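Nicking enzyme (Staphylococcus aureus, PDB 4HTE) probably nicks plasmid DNA at the origin of transfer to start conjugation, and is represented here by its helical C-terminal domain. Local coordinates at residues A[55-60]-A[201-206]; A[146-151]-A[216-221]; A[178-183]-A[195-200]. All blocks are in the same frame, centred on the assembly; numbering follows the deposited sequence.

Contact 1 (A[55-60]-A[201-206]); sequences KQKTSL and IDYYTN
The phenol oxygen of Tyr-203 lies against the aliphatic chain of Lys-57, with Tyr-203 OH 3.6 Å from Lys-57 CG and 3.8 Å from Lys-57 CE. These are carbon contacts rather than bonds: the extended lysine runs past the hydroxyl, its methylenes lying alongside it while its amine can remain with solvent. Tyr-203 reaches this far because its CG stands trans to the backbone N (chi1 -176°), sending the ring from helix 198-227 across to the end of helix 41-58 and the residues just after it. There three residues receive it. Leu-60 sets CD1 over one face in a CH-pi contact, 4.2 Å from the Tyr-203 ring centroid and 18° off the ring normal, displaced toward the rim; its other methyl, CD2, is 4.1 Å from Tyr-203 CB. Gln-56 borders the ring in its plane, CB being 3.9 Å from Tyr-203 CE1. A tyrosine suits such a place, since its face takes a leucine methyl, its edge a glutamine CB, and its hydroxyl lies beside the lysine chain and tolerates the solvent side. One turn further along helix 198-227, Asn-206 faces the Gln-56 amide with the two amide planes at a right angle, but the modelled separation is implausibly short and any bond there is doubtful. On its far side helix 198-227 leans on helix 159-179, with Ile-201 on Leu-173 and Leu-177. The chemistry implies a surface joint, between helix 198-227 and the end of helix 41-58 with the turn that follows, resting on aromatic and aliphatic packing, with no established hydrogen bond across it.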
# COMPACT_ATOMS: atom_id res chain seq x y z
N LYS A 55 0.71 6.03 -19.49
CA LYS A 55 1.49 6.83 -20.43
C LYS A 55 2.87 6.22 -20.67
O LYS A 55 3.42 6.34 -21.77
CB LYS A 55 1.65 8.26 -19.90
N GLN A 56 3.41 5.57 -19.66
CA GLN A 56 4.74 5.00 -19.76
C GLN A 56 4.76 3.78 -20.67
O GLN A 56 5.69 3.60 -21.46
CB GLN A 56 5.26 4.63 -18.37
CG GLN A 56 5.47 5.84 -17.47
CD GLN A 56 5.93 5.45 -16.08
OE1 GLN A 56 5.69 4.33 -15.62
NE2 GLN A 56 6.61 6.37 -15.41
N LYS A 57 3.74 2.94 -20.57
CA LYS A 57 3.66 1.76 -21.42
C LYS A 57 3.42 2.17 -22.87
O LYS A 57 3.82 1.48 -23.80
CB LYS A 57 2.54 0.83 -20.95
CG LYS A 57 2.72 0.34 -19.52
CD LYS A 57 1.79 -0.81 -19.21
CE LYS A 57 1.96 -1.29 -17.78
NZ LYS A 57 1.52 -2.70 -17.60
N THR A 58 2.77 3.32 -23.05
CA THR A 58 2.46 3.83 -24.38
C THR A 58 3.72 3.95 -25.21
O THR A 58 3.79 3.46 -26.34
CB THR A 58 1.74 5.19 -24.29
OG1 THR A 58 0.51 5.04 -23.57
CG2 THR A 58 1.29 5.65 -25.67
N SER A 59 4.73 4.61 -24.64
CA SER A 59 6.00 4.82 -25.31
C SER A 59 6.53 3.60 -26.07
O SER A 59 7.16 3.75 -27.12
CB SER A 59 7.06 5.29 -24.31
OG SER A 59 6.93 4.62 -23.07
N LEU A 60 6.27 2.41 -25.55
CA LEU A 60 6.90 1.19 -26.08
C LEU A 60 6.27 0.68 -27.39
O LEU A 60 6.99 0.28 -28.31
CB LEU A 60 6.88 0.08 -25.03
CG LEU A 60 7.35 0.43 -23.62
CD1 LEU A 60 7.91 -0.81 -22.92
CD2 LEU A 60 8.37 1.56 -23.62
N ILE A 201 15.01 0.73 -22.30
CA ILE A 201 16.05 1.06 -21.34
C ILE A 201 15.55 2.15 -20.40
O ILE A 201 15.72 2.04 -19.18
CB ILE A 201 17.34 1.53 -22.05
CG1 ILE A 201 17.79 0.47 -23.06
CG2 ILE A 201 18.43 1.81 -21.03
CD1 ILE A 201 19.28 0.43 -23.32
N ASP A 202 14.93 3.18 -20.95
CA ASP A 202 14.40 4.27 -20.14
C ASP A 202 13.21 3.81 -19.30
O ASP A 202 13.10 4.17 -18.13
CB ASP A 202 13.98 5.44 -21.04
CG ASP A 202 15.17 6.16 -21.63
OD1 ASP A 202 16.22 6.25 -20.95
OD2 ASP A 202 15.07 6.62 -22.79
N TYR A 203 12.33 3.01 -19.90
CA TYR A 203 11.19 2.47 -19.19
C TYR A 203 11.66 1.83 -17.88
O TYR A 203 11.22 2.23 -16.80
CB TYR A 203 10.47 1.44 -20.06
CG TYR A 203 9.21 0.87 -19.45
CD1 TYR A 203 8.09 1.67 -19.25
CD2 TYR A 203 9.13 -0.46 -19.08
CE1 TYR A 203 6.93 1.16 -18.70
CE2 TYR A 203 7.98 -0.99 -18.53
CZ TYR A 203 6.88 -0.17 -18.34
OH TYR A 203 5.73 -0.69 -17.78
N TYR A 204 12.56 0.86 -17.98
CA TYR A 204 13.10 0.19 -16.81
C TYR A 204 13.69 1.21 -15.83
O TYR A 204 13.40 1.17 -14.64
CB TYR A 204 14.18 -0.82 -17.21
CG TYR A 204 13.70 -1.90 -18.17
CD1 TYR A 204 12.40 -2.37 -18.11
CD2 TYR A 204 14.55 -2.43 -19.13
CE1 TYR A 204 11.96 -3.35 -18.98
CE2 TYR A 204 14.12 -3.41 -20.00
CZ TYR A 204 12.82 -3.87 -19.92
OH TYR A 204 12.38 -4.84 -20.79
N THR A 205 14.50 2.12 -16.35
CA THR A 205 15.16 3.11 -15.52
C THR A 205 14.13 3.87 -14.70
O THR A 205 14.32 4.11 -13.51
CB THR A 205 15.96 4.10 -16.37
OG1 THR A 205 16.54 3.42 -17.49
CG2 THR A 205 17.07 4.73 -15.54
N ASN A 206 13.02 4.23 -15.34
CA ASN A 206 11.97 4.98 -14.67
C ASN A 206 11.30 4.12 -13.60
O ASN A 206 11.05 4.59 -12.49
CB ASN A 206 10.93 5.46 -15.69
CG ASN A 206 10.02 6.53 -15.13
OD1 ASN A 206 8.87 6.27 -14.78
ND2 ASN A 206 10.54 7.75 -15.04

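Contact 2 (A[146-151]-A[216-221]); sequences ISLNTV and NILEDY
Leu-148 carries its CG trans to the carbonyl carbon (chi1 -61°), and Ile-217 holds its CG2 branch trans to the backbone N while CG1 lies trans to the carbonyl carbon (chi1 -69°); with these settings the branched ends meet between the two helices. The leucine and the isoleucine slide past one another in opposite directions, Leu-148 CG standing 3.9 Å from Ile-217 CG2, and Leu-148 CD2 the same 3.9 Å from that methyl. Thus a single methyl of Ile-217 rests in the fork of the leucine. The isoleucine's longer branch goes the other way, where its tip CD1 comes to 3.8 Å from Ser-147 CB. Leu-218 arrives almost perpendicular to Leu-148 and touches it methyl to methyl, CD1 to CD1, at 3.6 Å. Tyr-221 adds a looser contact, its CD2 4.3 Å from Leu-148 CD1.

Leucine and isoleucine suit a buried seam because their branches fill space from several directions, and the small Ser-147 leaves room for the isoleucine tip. The Ser-147 hydroxyl turns to helix 41-58, bonding to Glu-49 and Tyr-45, while Tyr-221 OH is taken by Gln-145. Behind the seam Thr-150 OG1 returns to Ile-146 O at 2.7 Å, reaching that oxygen from the face opposite to Thr-150 N.

The segments run closer to antiparallel than parallel, their axes approaching to 10.3 Å at 141°. Helices 130-152 and 198-227 pack here near the middle of the all-helical chain: Ala-144 and Ala-214 extend the apolar seam, Ile-157 from a loop closes on Leu-148 and Tyr-221, and helix 41-58 lies alongside, meeting Ser-147 as described and Ile-146 through Ile-42 and Lys-46.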
# COMPACT_ATOMS: atom_id res chain seq x y z
N ILE A 146 -3.81 2.61 -2.15
CA ILE A 146 -4.11 2.56 -3.57
C ILE A 146 -2.83 2.60 -4.40
O ILE A 146 -2.67 1.82 -5.34
CB ILE A 146 -5.03 3.72 -4.00
CG1 ILE A 146 -6.36 3.63 -3.25
CG2 ILE A 146 -5.26 3.70 -5.50
CD1 ILE A 146 -7.37 4.65 -3.69
N SER A 147 -1.92 3.50 -4.05
CA SER A 147 -0.68 3.66 -4.80
C SER A 147 0.15 2.38 -4.77
O SER A 147 0.53 1.86 -5.82
CB SER A 147 0.15 4.80 -4.21
OG SER A 147 -0.46 6.05 -4.47
N LEU A 148 0.42 1.88 -3.57
CA LEU A 148 1.26 0.70 -3.40
C LEU A 148 0.66 -0.52 -4.07
O LEU A 148 1.37 -1.29 -4.72
CB LEU A 148 1.49 0.43 -1.91
CG LEU A 148 2.20 1.56 -1.15
CD1 LEU A 148 2.18 1.31 0.35
CD2 LEU A 148 3.63 1.71 -1.65
N ASN A 149 -0.65 -0.70 -3.92
CA ASN A 149 -1.33 -1.86 -4.49
C ASN A 149 -1.32 -1.82 -6.02
O ASN A 149 -1.33 -2.86 -6.67
CB ASN A 149 -2.77 -1.92 -3.98
CG ASN A 149 -3.36 -3.32 -4.04
OD1 ASN A 149 -3.00 -4.12 -4.90
ND2 ASN A 149 -4.26 -3.61 -3.11
N THR A 150 -1.30 -0.62 -6.58
CA THR A 150 -1.34 -0.46 -8.03
C THR A 150 -0.02 -0.89 -8.67
O THR A 150 -0.01 -1.70 -9.59
CB THR A 150 -1.64 1.00 -8.43
OG1 THR A 150 -2.95 1.36 -7.97
CG2 THR A 150 -1.58 1.17 -9.94
N VAL A 151 1.09 -0.35 -8.17
CA VAL A 151 2.40 -0.57 -8.78
C VAL A 151 2.93 -1.97 -8.48
O VAL A 151 3.58 -2.59 -9.33
CB VAL A 151 3.44 0.49 -8.34
CG1 VAL A 151 2.89 1.90 -8.52
CG2 VAL A 151 3.86 0.27 -6.89
N ASN A 216 9.13 5.37 -0.09
CA ASN A 216 8.82 6.56 0.70
C ASN A 216 7.36 6.57 1.14
O ASN A 216 7.05 6.84 2.30
CB ASN A 216 9.12 7.83 -0.09
CG ASN A 216 10.50 8.38 0.21
OD1 ASN A 216 11.36 7.68 0.75
ND2 ASN A 216 10.72 9.64 -0.14
N ILE A 217 6.46 6.27 0.20
CA ILE A 217 5.04 6.17 0.51
C ILE A 217 4.83 5.21 1.68
O ILE A 217 4.19 5.56 2.67
CB ILE A 217 4.24 5.67 -0.70
CG1 ILE A 217 4.21 6.74 -1.79
CG2 ILE A 217 2.82 5.30 -0.28
CD1 ILE A 217 3.43 6.33 -3.03
N LEU A 218 5.37 4.00 1.54
CA LEU A 218 5.25 2.97 2.56
C LEU A 218 5.60 3.53 3.94
O LEU A 218 4.84 3.38 4.89
CB LEU A 218 6.16 1.79 2.24
CG LEU A 218 5.89 0.51 3.03
CD1 LEU A 218 4.65 -0.18 2.49
CD2 LEU A 218 7.09 -0.42 3.00
N GLU A 219 6.77 4.15 4.03
CA GLU A 219 7.25 4.71 5.29
C GLU A 219 6.21 5.64 5.92
O GLU A 219 5.95 5.57 7.12
CB GLU A 219 8.57 5.46 5.08
CG GLU A 219 9.11 6.14 6.33
CD GLU A 219 10.59 5.90 6.54
OE1 GLU A 219 11.33 5.77 5.53
OE2 GLU A 219 11.03 5.83 7.70
N ASP A 220 5.62 6.50 5.10
CA ASP A 220 4.56 7.38 5.56
C ASP A 220 3.34 6.56 5.97
O ASP A 220 2.76 6.78 7.04
CB ASP A 220 4.17 8.38 4.46
CG ASP A 220 5.31 9.29 4.07
OD1 ASP A 220 6.17 9.59 4.94
OD2 ASP A 220 5.36 9.72 2.90
N TYR A 221 2.96 5.62 5.12
CA TYR A 221 1.81 4.76 5.35
C TYR A 221 1.95 3.97 6.64
O TYR A 221 0.96 3.68 7.31
CB TYR A 221 1.64 3.81 4.16
CG TYR A 221 0.59 2.74 4.34
CD1 TYR A 221 -0.77 3.05 4.33
CD2 TYR A 221 0.95 1.41 4.49
CE1 TYR A 221 -1.73 2.07 4.48
CE2 TYR A 221 -0.00 0.42 4.64
CZ TYR A 221 -1.34 0.75 4.63
OH TYR A 221 -2.28 -0.24 4.78

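Contact 3 (A[178-183]-A[195-200]); sequences EKNNLS and MEDSLK
One carboxylate oxygen, Asp-197 OD2, collects both polar partners from the end of helix 159-179, and it takes the amide of Asn-180 on its less common anti side. Asn-180 ND2 donates to Asp-197 OD2 at 3.1 Å with an N-H...O angle of 159°; the acceptor lies in the amide plane, whereas the donor sits somewhat out of the carboxylate plane, and the two flat groups stand 88° apart. Lys-179 approaches across the aspartate at about a right angle, its NZ making a long salt bridge of 3.5 Å to Asp-197 OD2. With Lys-179 CG trans to the backbone N (chi1 169°), the extended chain carries the amine that far. Asn-180 ND2 also bonds to Ile-176 O, a carbonyl of the last helical turn, which probably helps to hold the amide in the rotation that serves Asp-197.

The helix finishes here in a Schellman motif: Asn-181, with positive phi, is the C-prime residue, and its N bonds to Glu-178 O at 2.9 Å while Leu-182 N reaches back to Leu-177 O. Asparagine readily accepts such a backbone. Ser-183 then N-caps helix 184-188 through Asp-185 N.

Beyond the polar cluster lies a small apolar patch. Met-195, present as selenomethionine, bends at its second and third torsions and meets Leu-182 tip to tip, SE 4.1 Å from Leu-182 CD1. Met-195 CG also passes Asn-180 OD1 at 4.1 Å. Asp-197 is largely enclosed, so the nearby lysine and the amide donor would probably favour its charged form.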
# COMPACT_ATOMS: atom_id res chain seq x y z
N GLU A 178 23.70 -5.28 -21.19
CA GLU A 178 24.69 -6.23 -21.67
C GLU A 178 24.40 -6.59 -23.12
O GLU A 178 25.31 -6.68 -23.94
CB GLU A 178 24.70 -7.49 -20.81
CG GLU A 178 25.32 -7.30 -19.43
CD GLU A 178 25.39 -8.59 -18.64
OE1 GLU A 178 25.16 -9.67 -19.23
OE2 GLU A 178 25.67 -8.53 -17.43
N LYS A 179 23.12 -6.80 -23.43
CA LYS A 179 22.71 -7.13 -24.79
C LYS A 179 23.23 -6.11 -25.80
O LYS A 179 23.59 -6.47 -26.92
CB LYS A 179 21.19 -7.21 -24.87
CG LYS A 179 20.65 -7.29 -26.29
CD LYS A 179 19.14 -7.34 -26.32
CE LYS A 179 18.60 -7.15 -27.74
NZ LYS A 179 17.11 -7.21 -27.79
N ASN A 180 23.25 -4.84 -25.41
CA ASN A 180 23.70 -3.78 -26.31
C ASN A 180 25.12 -3.31 -25.99
O ASN A 180 25.61 -2.35 -26.58
CB ASN A 180 22.74 -2.59 -26.23
CG ASN A 180 21.36 -2.93 -26.75
OD1 ASN A 180 21.02 -2.63 -27.90
ND2 ASN A 180 20.55 -3.56 -25.91
N ASN A 181 25.77 -3.99 -25.05
CA ASN A 181 27.12 -3.65 -24.64
C ASN A 181 27.21 -2.22 -24.09
O ASN A 181 28.24 -1.56 -24.21
CB ASN A 181 28.10 -3.82 -25.81
CG ASN A 181 28.19 -5.26 -26.28
OD1 ASN A 181 28.35 -6.18 -25.48
ND2 ASN A 181 28.08 -5.47 -27.59
N LEU A 182 26.12 -1.76 -23.48
CA LEU A 182 26.07 -0.43 -22.90
C LEU A 182 26.26 -0.49 -21.39
O LEU A 182 25.83 -1.43 -20.73
CB LEU A 182 24.74 0.25 -23.22
CG LEU A 182 24.34 0.27 -24.70
CD1 LEU A 182 23.07 1.07 -24.91
CD2 LEU A 182 25.46 0.82 -25.56
N SER A 183 26.93 0.52 -20.85
CA SER A 183 27.20 0.60 -19.42
C SER A 183 26.22 1.52 -18.71
O SER A 183 25.40 2.17 -19.35
CB SER A 183 28.62 1.11 -19.18
OG SER A 183 28.81 1.46 -17.82
N MSE A 195 18.71 3.71 -30.53
CA MSE A 195 18.60 2.26 -30.60
C MSE A 195 17.14 1.82 -30.51
O MSE A 195 16.26 2.60 -30.17
CB MSE A 195 19.40 1.61 -29.48
CG MSE A 195 20.68 0.95 -29.95
SE MSE A 195 22.24 1.49 -28.91
CE MSE A 195 22.36 3.34 -29.54
N GLU A 196 16.90 0.55 -30.82
CA GLU A 196 15.55 -0.00 -30.74
C GLU A 196 15.14 -0.19 -29.29
O GLU A 196 13.97 -0.06 -28.94
CB GLU A 196 15.47 -1.34 -31.47
CG GLU A 196 15.80 -1.27 -32.94
CD GLU A 196 15.51 -2.57 -33.66
OE1 GLU A 196 15.15 -3.56 -32.99
OE2 GLU A 196 15.62 -2.60 -34.91
N ASP A 197 16.12 -0.49 -28.44
CA ASP A 197 15.85 -0.81 -27.04
C ASP A 197 15.81 0.43 -26.14
O ASP A 197 15.38 0.34 -25.00
CB ASP A 197 16.90 -1.79 -26.51
CG ASP A 197 16.79 -3.16 -27.14
OD1 ASP A 197 15.65 -3.60 -27.42
OD2 ASP A 197 17.84 -3.80 -27.34
N SER A 198 16.26 1.57 -26.66
CA SER A 198 16.30 2.80 -25.88
C SER A 198 15.06 2.99 -25.01
O SER A 198 15.15 3.12 -23.79
CB SER A 198 16.43 4.01 -26.80
OG SER A 198 16.90 3.64 -28.08
N LEU A 199 13.90 3.02 -25.66
CA LEU A 199 12.65 3.24 -24.95
C LEU A 199 12.47 2.25 -23.81
O LEU A 199 11.98 2.60 -22.74
CB LEU A 199 11.47 3.15 -25.92
CG LEU A 199 11.47 4.19 -27.04
CD1 LEU A 199 10.22 4.05 -27.90
CD2 LEU A 199 11.59 5.59 -26.48
N LYS A 200 12.88 1.00 -24.04
CA LYS A 200 12.82 -0.01 -23.00
C LYS A 200 13.82 0.30 -21.90
O LYS A 200 13.53 0.16 -20.72
CB LYS A 200 13.08 -1.40 -23.59
CG LYS A 200 12.01 -1.86 -24.56
CD LYS A 200 12.46 -3.07 -25.37
CE LYS A 200 11.72 -4.34 -24.95
NZ LYS A 200 11.72 -5.36 -26.03

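Overall arrangement
All three contacts use helix 198-227, successively placed along it: contact 3 at its N-terminal start, contact 1 next, contact 2 further on. Contacts 1 and 3 adjoin, their centres 13 Å apart, and Leu-199 bridges them by packing on Ser-59 and Leu-60, while Ile-201 meets Leu-182. Contact 2 lies 20 Å from contact 1 and 30 Å from contact 3, centre to centre, and sits only 4 Å from the chain's centre, against 23 Å and 32 Å for contacts 1 and 3. Contact 3 is nested within the loops closed by both others. None lies at the calcium site of Asp-320 and Asp-328.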